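Long-range contacts in D-glyceraldehyde dehydrogenase (NADP(+)) (Thermoplasma acidophilum, PDB 5IZD), which oxidises D-glyceraldehyde to (R)-glycerate with NADP(+) in the non-phosphorylated Entner-Doudoroff pathway, working as a homotetramer assembled as a dimer of dimers: residues Phe363-Gly369 and Pro385-Ala389; Leu269-Tyr274 and Phe301-Ser305; Leu327-Ser331 and Gly360-Leu364; Lys22-Val26 and Gly319-Asn323. All blocks are in the same frame, centred on the assembly; numbering follows the deposited sequence.

Overall arrangement
All four contacts lie within the aldehyde dehydrogenase family region of the chain. Interaction 4 spans the longest sequence, tying residues 22-26 to 319-323, and interaction 2 falls within that span; interactions 3 and 1 follow, sharing F363 and L364. Interaction 1 pairs two parallel strands of the seven-stranded sheet. Interaction 2, its centre about 9 Å away, joins helices 262-274 and 294-305, which pack on those strands through I367 and I387. Interaction 3, about 12 Å from interaction 1 between centres, sets helix 324-339 against the run leading into strand 366-369. Interaction 4, linked through Y361, is about 10 Å from interaction 3 and 20 Å from interaction 1, between centres, and carries the packing toward the bound NADP.

Interaction 1: Phe363-Gly369 and Pro385-Ala389; sequences FLPTIIG and PVIGA
T366, I367 and I368 pair in parallel with V386, I387 and G388, joining neighbouring strands of a beta-alpha-beta unit whose connection carries helix 376-379. The paired middle is tight. T366 N reaches P385 O at 2.8 Å, I387 N returns to T366 O at 2.9 Å, and I368 N and A389 N continue the ladder to I387 O and I368 O. The last bond is the most bent, 143° at the hydrogen. T366 O also takes a CA-H...O contact from V386 CA, at 3.2 Å.

On one face T366 and V386 stand side by side, T366 CG2 4.1 Å from V386 CG1. With CG1 anti to the backbone N (chi1 -180°), V386 also brings that methyl to I368 CD1. On the other face I367 and I387 turn to helices 294-305 and 262-274.

Ahead of the strand the buried P385 ring is still well packed, by van der Waals contacts alone: its CG rests 3.7 Å from F363 O and at the edge of the F363 ring. The loose side is L364, partly exposed, which points away from 385-389 and lies on S349 and P351. T366 OG1, which also accepts from G348 N, donates to L364 O at 2.8 Å from above the carbonyl plane, 41° out of it.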
loop_
_atom_site.group_PDB
_atom_site.type_symbol
_atom_site.label_atom_id
_atom_site.label_comp_id
_atom_site.label_asym_id
_atom_site.label_seq_id
_atom_site.Cartn_x
_atom_site.Cartn_y
_atom_site.Cartn_z
ATOM N N PHE A 363 -39.314 -9.742 -24.394
ATOM C CA PHE A 363 -40.034 -10.482 -23.368
ATOM C C PHE A 363 -40.540 -9.471 -22.311
ATOM O O PHE A 363 -39.829 -8.550 -21.947
ATOM C CB PHE A 363 -39.127 -11.540 -22.723
ATOM C CG PHE A 363 -39.876 -12.652 -22.080
ATOM C CD1 PHE A 363 -40.283 -13.753 -22.834
ATOM C CD2 PHE A 363 -40.268 -12.575 -20.776
ATOM C CE1 PHE A 363 -41.021 -14.775 -22.287
ATOM C CE2 PHE A 363 -41.015 -13.606 -20.202
ATOM C CZ PHE A 363 -41.393 -14.706 -20.973
ATOM N N LEU A 364 -41.759 -9.657 -21.828
ATOM C CA LEU A 364 -42.332 -8.744 -20.851
ATOM C C LEU A 364 -41.690 -8.843 -19.478
ATOM O O LEU A 364 -41.277 -9.938 -19.065
ATOM C CB LEU A 364 -43.840 -9.012 -20.687
ATOM C CG LEU A 364 -44.772 -8.713 -21.891
ATOM C CD1 LEU A 364 -46.162 -9.276 -21.659
ATOM C CD2 LEU A 364 -44.843 -7.193 -22.061
ATOM N N PRO A 365 -41.638 -7.710 -18.736
ATOM C CA PRO A 365 -41.356 -7.787 -17.307
ATOM C C PRO A 365 -42.241 -8.827 -16.596
ATOM O O PRO A 365 -43.479 -8.842 -16.774
ATOM C CB PRO A 365 -41.704 -6.369 -16.819
ATOM C CG PRO A 365 -41.390 -5.514 -17.980
ATOM C CD PRO A 365 -41.929 -6.320 -19.143
ATOM N N THR A 366 -41.615 -9.734 -15.866
ATOM C CA THR A 366 -42.295 -10.885 -15.318
ATOM C C THR A 366 -41.993 -11.015 -13.780
ATOM O O THR A 366 -40.830 -11.103 -13.388
ATOM C CB THR A 366 -41.886 -12.156 -16.048
ATOM O OG1 THR A 366 -42.181 -12.039 -17.455
ATOM C CG2 THR A 366 -42.610 -13.363 -15.447
ATOM N N ILE A 367 -43.062 -11.023 -12.977
ATOM C CA ILE A 367 -42.981 -10.991 -11.526
ATOM C C ILE A 367 -43.736 -12.208 -11.014
ATOM O O ILE A 367 -44.876 -12.458 -11.427
ATOM C CB ILE A 367 -43.550 -9.672 -10.943
ATOM C CG1 ILE A 367 -42.805 -8.450 -11.530
ATOM C CG2 ILE A 367 -43.432 -9.642 -9.423
ATOM C CD1 ILE A 367 -43.654 -7.195 -11.504
ATOM N N ILE A 368 -43.054 -12.988 -10.192
ATOM C CA ILE A 368 -43.524 -14.257 -9.673
ATOM C C ILE A 368 -43.635 -14.280 -8.127
ATOM O O ILE A 368 -42.666 -13.900 -7.462
ATOM C CB ILE A 368 -42.549 -15.347 -10.124
ATOM C CG1 ILE A 368 -42.573 -15.445 -11.660
ATOM C CG2 ILE A 368 -42.879 -16.682 -9.483
ATOM C CD1 ILE A 368 -41.738 -16.579 -12.175
ATOM N N GLY A 369 -44.771 -14.760 -7.587
ATOM C CA GLY A 369 -44.962 -15.109 -6.117
ATOM C C GLY A 369 -44.939 -16.612 -5.804
ATOM O O GLY A 369 -45.184 -17.476 -6.698
ATOM N N PRO A 385 -35.842 -10.453 -17.868
ATOM C CA PRO A 385 -36.598 -9.528 -17.005
ATOM C C PRO A 385 -37.647 -10.211 -16.077
ATOM O O PRO A 385 -38.808 -9.831 -16.048
ATOM C CB PRO A 385 -37.233 -8.578 -18.030
ATOM C CG PRO A 385 -37.485 -9.473 -19.187
ATOM C CD PRO A 385 -36.284 -10.363 -19.276
ATOM N N VAL A 386 -37.189 -11.183 -15.297
ATOM C CA VAL A 386 -38.026 -12.094 -14.554
ATOM C C VAL A 386 -37.488 -12.135 -13.109
ATOM O O VAL A 386 -36.282 -12.290 -12.918
ATOM C CB VAL A 386 -37.917 -13.543 -15.103
ATOM C CG1 VAL A 386 -38.806 -14.487 -14.310
ATOM C CG2 VAL A 386 -38.234 -13.632 -16.592
ATOM N N ILE A 387 -38.360 -12.028 -12.110
ATOM C CA ILE A 387 -37.918 -12.131 -10.733
ATOM C C ILE A 387 -39.029 -12.734 -9.875
ATOM O O ILE A 387 -40.193 -12.472 -10.089
ATOM C CB ILE A 387 -37.416 -10.756 -10.208
ATOM C CG1 ILE A 387 -36.710 -10.889 -8.836
ATOM C CG2 ILE A 387 -38.563 -9.751 -10.094
ATOM C CD1 ILE A 387 -35.818 -9.714 -8.471
ATOM N N GLY A 388 -38.640 -13.569 -8.905
ATOM C CA GLY A 388 -39.530 -14.044 -7.841
ATOM C C GLY A 388 -39.266 -13.278 -6.582
ATOM O O GLY A 388 -38.123 -12.791 -6.385
ATOM N N ALA A 389 -40.295 -13.225 -5.717
ATOM C CA ALA A 389 -40.269 -12.505 -4.478
ATOM C C ALA A 389 -40.722 -13.408 -3.331
ATOM O O ALA A 389 -41.563 -14.288 -3.498
ATOM C CB ALA A 389 -41.143 -11.273 -4.535
#

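Interaction 2: Leu269-Tyr274 and Phe301-Ser305; sequences LLWAKY and FVELS
The F301 ring is held between two groups. L269 CD2 sits over the centre of one face, 3.5 Å from the centroid. On the opposite face S305 OG lies 3.4 Å above the plane of F301, shifted toward the rim. The Y274 ring has K273 CG against one face, also near the rim, with L270 CD2 and S305 OG at its edge. Y274 and F301 approach from opposite directions, and Y274 OH comes 3.4 Å from F301 CZ.

A short relay carries the polar part. Y274 OH donates to S305 OG at 2.7 Å, and S305 OG in turn donates to F301 O at 2.8 Å; accepting from one and donating to the other fixes the serine hydroxyl between ring and helix backbone. F301 O itself is gripped twice, by S305 N and S305 OG from opposite faces of its plane.

F301 spans the gap because CG stands anti to its own backbone N (chi1 177°); the helix axes stay 11.3 Å apart, crossing at -62°. Beside the rings, both methyls of L270 meet L304 CB at 4.0 Å, the two leucines at about a right angle. Helices 262-274 and 294-305 thus lie together against strand 366-369, where I367 packs on Y274, F301 and S305, while F492 of a second subunit covers L270 and L304.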
loop_
_atom_site.group_PDB
_atom_site.type_symbol
_atom_site.label_atom_id
_atom_site.label_comp_id
_atom_site.label_asym_id
_atom_site.label_seq_id
_atom_site.Cartn_x
_atom_site.Cartn_y
_atom_site.Cartn_z
ATOM N N LEU A 269 -34.947 -0.983 -7.657
ATOM C CA LEU A 269 -35.364 -2.291 -8.158
ATOM C C LEU A 269 -35.742 -2.229 -9.640
ATOM O O LEU A 269 -35.427 -3.145 -10.394
ATOM C CB LEU A 269 -36.552 -2.849 -7.377
ATOM C CG LEU A 269 -37.011 -4.242 -7.795
ATOM C CD1 LEU A 269 -35.888 -5.261 -7.618
ATOM C CD2 LEU A 269 -38.224 -4.617 -6.945
ATOM N N LEU A 270 -36.398 -1.152 -10.054
ATOM C CA LEU A 270 -36.680 -0.981 -11.494
ATOM C C LEU A 270 -35.385 -1.012 -12.290
ATOM O O LEU A 270 -35.302 -1.680 -13.341
ATOM C CB LEU A 270 -37.432 0.316 -11.758
ATOM C CG LEU A 270 -38.929 0.343 -11.435
ATOM C CD1 LEU A 270 -39.441 1.791 -11.553
ATOM C CD2 LEU A 270 -39.703 -0.561 -12.390
ATOM N N TRP A 271 -34.401 -0.263 -11.809
ATOM C CA TRP A 271 -33.062 -0.283 -12.395
ATOM C C TRP A 271 -32.433 -1.701 -12.364
ATOM O O TRP A 271 -32.069 -2.267 -13.423
ATOM C CB TRP A 271 -32.115 0.722 -11.728
ATOM C CG TRP A 271 -30.778 0.622 -12.352
ATOM C CD1 TRP A 271 -30.346 1.270 -13.487
ATOM C CD2 TRP A 271 -29.693 -0.206 -11.927
ATOM N NE1 TRP A 271 -29.076 0.873 -13.795
ATOM C CE2 TRP A 271 -28.663 -0.053 -12.870
ATOM C CE3 TRP A 271 -29.510 -1.107 -10.868
ATOM C CZ2 TRP A 271 -27.466 -0.733 -12.763
ATOM C CZ3 TRP A 271 -28.302 -1.813 -10.787
ATOM C CH2 TRP A 271 -27.313 -1.608 -11.719
ATOM N N ALA A 272 -32.418 -2.316 -11.185
ATOM C CA ALA A 272 -31.691 -3.556 -11.012
ATOM C C ALA A 272 -32.281 -4.732 -11.773
ATOM O O ALA A 272 -31.542 -5.605 -12.219
ATOM C CB ALA A 272 -31.507 -3.881 -9.501
ATOM N N LYS A 273 -33.606 -4.744 -11.965
ATOM C CA LYS A 273 -34.226 -5.780 -12.741
ATOM C C LYS A 273 -34.223 -5.502 -14.247
ATOM O O LYS A 273 -34.013 -6.406 -15.043
ATOM C CB LYS A 273 -35.673 -5.976 -12.342
ATOM C CG LYS A 273 -36.334 -7.202 -12.968
ATOM C CD LYS A 273 -35.700 -8.517 -12.555
ATOM C CE LYS A 273 -34.714 -9.056 -13.552
ATOM N NZ LYS A 273 -34.071 -10.296 -13.077
ATOM N N TYR A 274 -34.544 -4.282 -14.643
ATOM C CA TYR A 274 -34.882 -4.026 -16.044
ATOM C C TYR A 274 -33.820 -3.377 -16.847
ATOM O O TYR A 274 -33.928 -3.378 -18.067
ATOM C CB TYR A 274 -36.225 -3.261 -16.192
ATOM C CG TYR A 274 -37.323 -3.955 -15.488
ATOM C CD1 TYR A 274 -37.605 -5.296 -15.769
ATOM C CD2 TYR A 274 -38.078 -3.310 -14.513
ATOM C CE1 TYR A 274 -38.630 -5.965 -15.115
ATOM C CE2 TYR A 274 -39.101 -3.954 -13.871
ATOM C CZ TYR A 274 -39.378 -5.280 -14.139
ATOM O OH TYR A 274 -40.408 -5.959 -13.465
ATOM N N PHE A 301 -44.634 -2.317 -7.190
ATOM C CA PHE A 301 -43.640 -2.821 -8.137
ATOM C C PHE A 301 -44.295 -3.356 -9.406
ATOM O O PHE A 301 -43.802 -3.120 -10.517
ATOM C CB PHE A 301 -42.794 -3.937 -7.509
ATOM C CG PHE A 301 -41.787 -4.556 -8.445
ATOM C CD1 PHE A 301 -40.914 -3.759 -9.183
ATOM C CD2 PHE A 301 -41.656 -5.955 -8.528
ATOM C CE1 PHE A 301 -39.966 -4.340 -10.025
ATOM C CE2 PHE A 301 -40.701 -6.528 -9.365
ATOM C CZ PHE A 301 -39.870 -5.720 -10.127
ATOM N N VAL A 302 -45.385 -4.081 -9.237
ATOM C CA VAL A 302 -46.202 -4.501 -10.384
ATOM C C VAL A 302 -46.712 -3.291 -11.208
ATOM O O VAL A 302 -46.585 -3.264 -12.461
ATOM C CB VAL A 302 -47.351 -5.419 -9.938
ATOM C CG1 VAL A 302 -48.294 -5.681 -11.122
ATOM C CG2 VAL A 302 -46.786 -6.722 -9.383
ATOM N N GLU A 303 -47.257 -2.294 -10.499
ATOM C CA GLU A 303 -47.796 -1.060 -11.132
ATOM C C GLU A 303 -46.719 -0.304 -11.898
ATOM O O GLU A 303 -46.948 0.094 -13.037
ATOM C CB GLU A 303 -48.481 -0.140 -10.111
ATOM C CG GLU A 303 -49.128 1.116 -10.664
ATOM C CD GLU A 303 -50.276 0.847 -11.622
ATOM O OE1 GLU A 303 -50.565 1.748 -12.427
ATOM O OE2 GLU A 303 -50.893 -0.245 -11.589
ATOM N N LEU A 304 -45.518 -0.185 -11.335
ATOM C CA LEU A 304 -44.448 0.485 -12.060
ATOM C C LEU A 304 -43.939 -0.302 -13.290
ATOM O O LEU A 304 -43.636 0.292 -14.372
ATOM C CB LEU A 304 -43.301 0.787 -11.123
ATOM C CG LEU A 304 -43.633 1.895 -10.135
ATOM C CD1 LEU A 304 -42.778 1.690 -8.912
ATOM C CD2 LEU A 304 -43.360 3.249 -10.765
ATOM N N SER A 305 -43.855 -1.625 -13.101
ATOM C CA SER A 305 -43.380 -2.561 -14.115
ATOM C C SER A 305 -44.267 -2.525 -15.386
ATOM O O SER A 305 -43.758 -2.661 -16.464
ATOM C CB SER A 305 -43.275 -3.993 -13.556
ATOM O OG SER A 305 -42.185 -4.131 -12.623
#

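Interaction 3: Leu327-Ser331 and Gly360-Leu364; sequences LQATS and GYFFL
L327 and Y361 bring the two backbones closest, with CA atoms 5.9 Å apart: a turn of helix 324-339 on one side, an irregular run on the other, and no hydrogen bond between them. At Y361 the chain bends (psi 56°), then extends through F362 and F363, so that F362 points away from the helix and F363 toward it. The backbone of Y361 is anchored from outside the two segments.

L327 lies along this chain. Its CB touches Y361 CB at 4.1 Å, its CD2 comes near the plane at the edge of the Y361 ring, and its CD1 reaches F362 O and, at 3.8 Å, the edge of the F363 ring at CD1. The contact thereby packs helix 324-339 on the segment entering strand 366-369 of the seven-stranded sheet.

T330 meets F363 differently, over the face. Its CG2 stands 3.9 Å from the centroid of the F363 ring in a CH-pi contact, and is anti to the backbone N while OG1 turns back to bond A326 O one helical turn earlier. A neighbouring hydroxyl, S331 OG, is 3.9 Å from F363 CE1. It donates to L327 O at 3.0 Å, sharing that carbonyl with S331 N, which arrives from the other face of its plane. V334, further along the helix, also packs on F363.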
loop_
_atom_site.group_PDB
_atom_site.type_symbol
_atom_site.label_atom_id
_atom_site.label_comp_id
_atom_site.label_asym_id
_atom_site.label_seq_id
_atom_site.Cartn_x
_atom_site.Cartn_y
_atom_site.Cartn_z
ATOM N N LEU A 327 -34.325 -15.888 -25.793
ATOM C CA LEU A 327 -35.788 -15.852 -25.732
ATOM C C LEU A 327 -36.397 -17.213 -25.385
ATOM O O LEU A 327 -37.303 -17.286 -24.518
ATOM C CB LEU A 327 -36.393 -15.329 -27.058
ATOM C CG LEU A 327 -37.902 -15.377 -27.222
ATOM C CD1 LEU A 327 -38.537 -14.609 -26.054
ATOM C CD2 LEU A 327 -38.372 -14.875 -28.624
ATOM N N GLN A 328 -35.961 -18.271 -26.092
ATOM C CA GLN A 328 -36.417 -19.610 -25.800
ATOM C C GLN A 328 -36.088 -19.999 -24.337
ATOM O O GLN A 328 -36.890 -20.609 -23.686
ATOM C CB GLN A 328 -35.768 -20.645 -26.729
ATOM C CG GLN A 328 -36.378 -22.047 -26.589
ATOM C CD GLN A 328 -35.705 -23.131 -27.440
ATOM O OE1 GLN A 328 -35.893 -23.179 -28.637
ATOM N NE2 GLN A 328 -34.947 -24.023 -26.808
ATOM N N ALA A 329 -34.874 -19.700 -23.882
ATOM C CA ALA A 329 -34.450 -20.090 -22.542
ATOM C C ALA A 329 -35.330 -19.380 -21.471
ATOM O O ALA A 329 -35.779 -19.989 -20.540
ATOM C CB ALA A 329 -32.948 -19.830 -22.354
ATOM N N THR A 330 -35.600 -18.098 -21.665
ATOM C CA THR A 330 -36.456 -17.351 -20.789
ATOM C C THR A 330 -37.861 -17.949 -20.725
ATOM O O THR A 330 -38.403 -18.078 -19.620
ATOM C CB THR A 330 -36.471 -15.872 -21.198
ATOM O OG1 THR A 330 -35.139 -15.384 -21.305
ATOM C CG2 THR A 330 -37.246 -15.041 -20.230
ATOM N N SER A 331 -38.440 -18.360 -21.867
ATOM C CA SER A 331 -39.777 -19.003 -21.859
ATOM C C SER A 331 -39.812 -20.302 -21.107
ATOM O O SER A 331 -40.757 -20.566 -20.420
ATOM C CB SER A 331 -40.346 -19.303 -23.275
ATOM O OG SER A 331 -40.183 -18.155 -24.033
ATOM N N GLY A 360 -38.631 -9.592 -33.329
ATOM C CA GLY A 360 -37.572 -9.336 -32.364
ATOM C C GLY A 360 -37.755 -10.200 -31.118
ATOM O O GLY A 360 -38.741 -10.856 -30.984
ATOM N N TYR A 361 -36.739 -10.251 -30.294
ATOM C CA TYR A 361 -36.698 -11.145 -29.100
ATOM C C TYR A 361 -37.062 -10.458 -27.796
ATOM O O TYR A 361 -36.346 -10.533 -26.798
ATOM C CB TYR A 361 -35.331 -11.828 -28.978
ATOM C CG TYR A 361 -34.754 -12.254 -30.325
ATOM C CD1 TYR A 361 -35.453 -13.069 -31.190
ATOM C CD2 TYR A 361 -33.502 -11.833 -30.699
ATOM C CE1 TYR A 361 -34.911 -13.460 -32.417
ATOM C CE2 TYR A 361 -32.958 -12.189 -31.926
ATOM C CZ TYR A 361 -33.638 -13.000 -32.767
ATOM O OH TYR A 361 -33.022 -13.299 -33.979
ATOM N N PHE A 362 -38.235 -9.855 -27.791
ATOM C CA PHE A 362 -38.746 -9.106 -26.659
ATOM C C PHE A 362 -39.407 -10.054 -25.692
ATOM O O PHE A 362 -39.986 -11.053 -26.080
ATOM C CB PHE A 362 -39.755 -8.063 -27.139
ATOM C CG PHE A 362 -39.141 -6.978 -27.967
ATOM C CD1 PHE A 362 -38.533 -5.878 -27.353
ATOM C CD2 PHE A 362 -39.107 -7.070 -29.364
ATOM C CE1 PHE A 362 -37.946 -4.879 -28.106
ATOM C CE2 PHE A 362 -38.491 -6.065 -30.109
ATOM C CZ PHE A 362 -37.928 -4.953 -29.474
ATOM N N PHE A 363 -39.314 -9.742 -24.394
ATOM C CA PHE A 363 -40.034 -10.482 -23.368
ATOM C C PHE A 363 -40.540 -9.471 -22.311
ATOM O O PHE A 363 -39.829 -8.550 -21.947
ATOM C CB PHE A 363 -39.127 -11.540 -22.723
ATOM C CG PHE A 363 -39.876 -12.652 -22.080
ATOM C CD1 PHE A 363 -40.283 -13.753 -22.834
ATOM C CD2 PHE A 363 -40.268 -12.575 -20.776
ATOM C CE1 PHE A 363 -41.021 -14.775 -22.287
ATOM C CE2 PHE A 363 -41.015 -13.606 -20.202
ATOM C CZ PHE A 363 -41.393 -14.706 -20.973
ATOM N N LEU A 364 -41.759 -9.657 -21.828
ATOM C CA LEU A 364 -42.332 -8.744 -20.851
ATOM C C LEU A 364 -41.690 -8.843 -19.478
ATOM O O LEU A 364 -41.277 -9.938 -19.065
ATOM C CB LEU A 364 -43.840 -9.012 -20.687
ATOM C CG LEU A 364 -44.772 -8.713 -21.891
ATOM C CD1 LEU A 364 -46.162 -9.276 -21.659
ATOM C CD2 LEU A 364 -44.843 -7.193 -22.061
#

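Interaction 4: Lys22-Val26 and Gly319-Asn323; sequences KYSPV and GPLIN
P25 and P320 press their rings together at a slant: P25 CB lies 3.7 Å from P320 CG, and P320 CB rests 3.4 Å from P25 O. The P25 ring is further tucked against the backbone of 319-323, with its CB 3.2 Å from L321 O and also close to I322 O. V26 flanks the pair, bringing CG2, the branch beside its backbone N, to P320 CG at 4.1 Å. An ST turn fixes the bend here, V26 N donating to S24 OG at 3.0 Å. No direct hydrogen bond crosses the contact; instead Y361 bonds to both backbones, to P25 O and L321 N, and so ties them together.

On the far side of P25, K22 runs its long arm toward I322. K22 NZ donates to a water at 2.9 Å, and that water donates to I322 O at 3.1 Å, so the lysine reaches the other segment through one bridging molecule. The ammonium is otherwise gripped by main-chain carbonyls of D176 and E89, with a weak bond to Y23 O, which would probably favour its charged form. I322 CD1 lies nearby.

N323 stands at the N-cap of helix 324-339, its OD1 bonding A326 N and its ND2 reaching the carboxylate of D176. I322 packs on W148 and lies about 6 Å, side chain to ligand, from the bound NADP. W148 and D176 probably belong to the cofactor site, as in related enzymes. The contact joins the end of strand 19-23 to the loop leading into helix 324-339, beside the NADP pocket of the aldehyde dehydrogenase fold.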
loop_
_atom_site.group_PDB
_atom_site.type_symbol
_atom_site.label_atom_id
_atom_site.label_comp_id
_atom_site.label_asym_id
_atom_site.label_seq_id
_atom_site.Cartn_x
_atom_site.Cartn_y
_atom_site.Cartn_z
ATOM N N LYS A 22 -24.735 -11.994 -38.224
ATOM C CA LYS A 22 -25.213 -11.299 -37.019
ATOM C C LYS A 22 -26.676 -10.889 -37.220
ATOM O O LYS A 22 -27.002 -10.226 -38.221
ATOM C CB LYS A 22 -24.355 -10.054 -36.780
ATOM C CG LYS A 22 -24.982 -8.951 -35.927
ATOM C CD LYS A 22 -25.177 -9.407 -34.533
ATOM C CE LYS A 22 -25.896 -8.322 -33.751
ATOM N NZ LYS A 22 -26.441 -8.898 -32.470
ATOM N N TYR A 23 -27.527 -11.303 -36.293
ATOM C CA TYR A 23 -28.950 -10.941 -36.190
ATOM C C TYR A 23 -29.253 -9.750 -35.311
ATOM O O TYR A 23 -28.638 -9.583 -34.211
ATOM C CB TYR A 23 -29.744 -12.130 -35.618
ATOM C CG TYR A 23 -29.866 -13.239 -36.619
ATOM C CD1 TYR A 23 -28.840 -14.162 -36.815
ATOM C CD2 TYR A 23 -31.001 -13.321 -37.442
ATOM C CE1 TYR A 23 -28.960 -15.172 -37.801
ATOM C CE2 TYR A 23 -31.128 -14.323 -38.370
ATOM C CZ TYR A 23 -30.098 -15.235 -38.523
ATOM O OH TYR A 23 -30.229 -16.180 -39.483
ATOM N N SER A 24 -30.198 -8.927 -35.770
ATOM C CA SER A 24 -30.784 -7.852 -34.956
ATOM C C SER A 24 -31.734 -8.427 -33.910
ATOM O O SER A 24 -32.649 -9.163 -34.257
ATOM C CB SER A 24 -31.590 -6.877 -35.811
ATOM O OG SER A 24 -32.391 -6.018 -35.002
ATOM N N PRO A 25 -31.573 -8.033 -32.649
ATOM C CA PRO A 25 -32.563 -8.507 -31.665
ATOM C C PRO A 25 -33.865 -7.729 -31.695
ATOM O O PRO A 25 -34.820 -8.137 -31.064
ATOM C CB PRO A 25 -31.843 -8.308 -30.308
ATOM C CG PRO A 25 -30.928 -7.208 -30.541
ATOM C CD PRO A 25 -30.429 -7.397 -31.968
ATOM N N VAL A 26 -33.866 -6.613 -32.421
ATOM C CA VAL A 26 -35.024 -5.738 -32.542
ATOM C C VAL A 26 -35.944 -6.236 -33.629
ATOM O O VAL A 26 -37.141 -6.194 -33.450
ATOM C CB VAL A 26 -34.549 -4.275 -32.803
ATOM C CG1 VAL A 26 -35.684 -3.332 -33.097
ATOM C CG2 VAL A 26 -33.756 -3.752 -31.610
ATOM N N GLY A 319 -35.143 -2.852 -23.635
ATOM C CA GLY A 319 -34.860 -3.507 -24.902
ATOM C C GLY A 319 -35.156 -4.990 -24.971
ATOM O O GLY A 319 -35.676 -5.583 -24.030
ATOM N N PRO A 320 -34.814 -5.604 -26.100
ATOM C CA PRO A 320 -35.013 -7.026 -26.284
ATOM C C PRO A 320 -33.903 -7.865 -25.684
ATOM O O PRO A 320 -32.803 -7.352 -25.394
ATOM C CB PRO A 320 -34.995 -7.164 -27.836
ATOM C CG PRO A 320 -34.015 -6.108 -28.232
ATOM C CD PRO A 320 -34.370 -4.960 -27.351
ATOM N N LEU A 321 -34.181 -9.156 -25.538
ATOM C CA LEU A 321 -33.102 -10.133 -25.306
ATOM C C LEU A 321 -32.200 -10.242 -26.555
ATOM O O LEU A 321 -32.654 -10.001 -27.675
ATOM C CB LEU A 321 -33.672 -11.490 -24.930
ATOM C CG LEU A 321 -34.694 -11.458 -23.776
ATOM C CD1 LEU A 321 -35.327 -12.828 -23.582
ATOM C CD2 LEU A 321 -34.026 -10.980 -22.554
ATOM N N ILE A 322 -30.948 -10.615 -26.332
ATOM C CA ILE A 322 -29.917 -10.645 -27.350
ATOM C C ILE A 322 -30.160 -11.544 -28.550
ATOM O O ILE A 322 -29.781 -11.195 -29.646
ATOM C CB ILE A 322 -28.513 -10.932 -26.737
ATOM C CG1 ILE A 322 -27.363 -10.645 -27.737
ATOM C CG2 ILE A 322 -28.425 -12.318 -26.079
ATOM C CD1 ILE A 322 -27.300 -9.190 -28.160
ATOM N N ASN A 323 -30.772 -12.696 -28.356
ATOM C CA ASN A 323 -30.951 -13.620 -29.474
ATOM C C ASN A 323 -32.101 -14.578 -29.246
ATOM O O ASN A 323 -32.685 -14.616 -28.161
ATOM C CB ASN A 323 -29.637 -14.351 -29.828
ATOM C CG ASN A 323 -29.055 -15.140 -28.659
ATOM O OD1 ASN A 323 -29.775 -15.823 -27.937
ATOM N ND2 ASN A 323 -27.761 -15.047 -28.474
HETATM O O HOH W 1 -27.344 -11.515 -31.586
#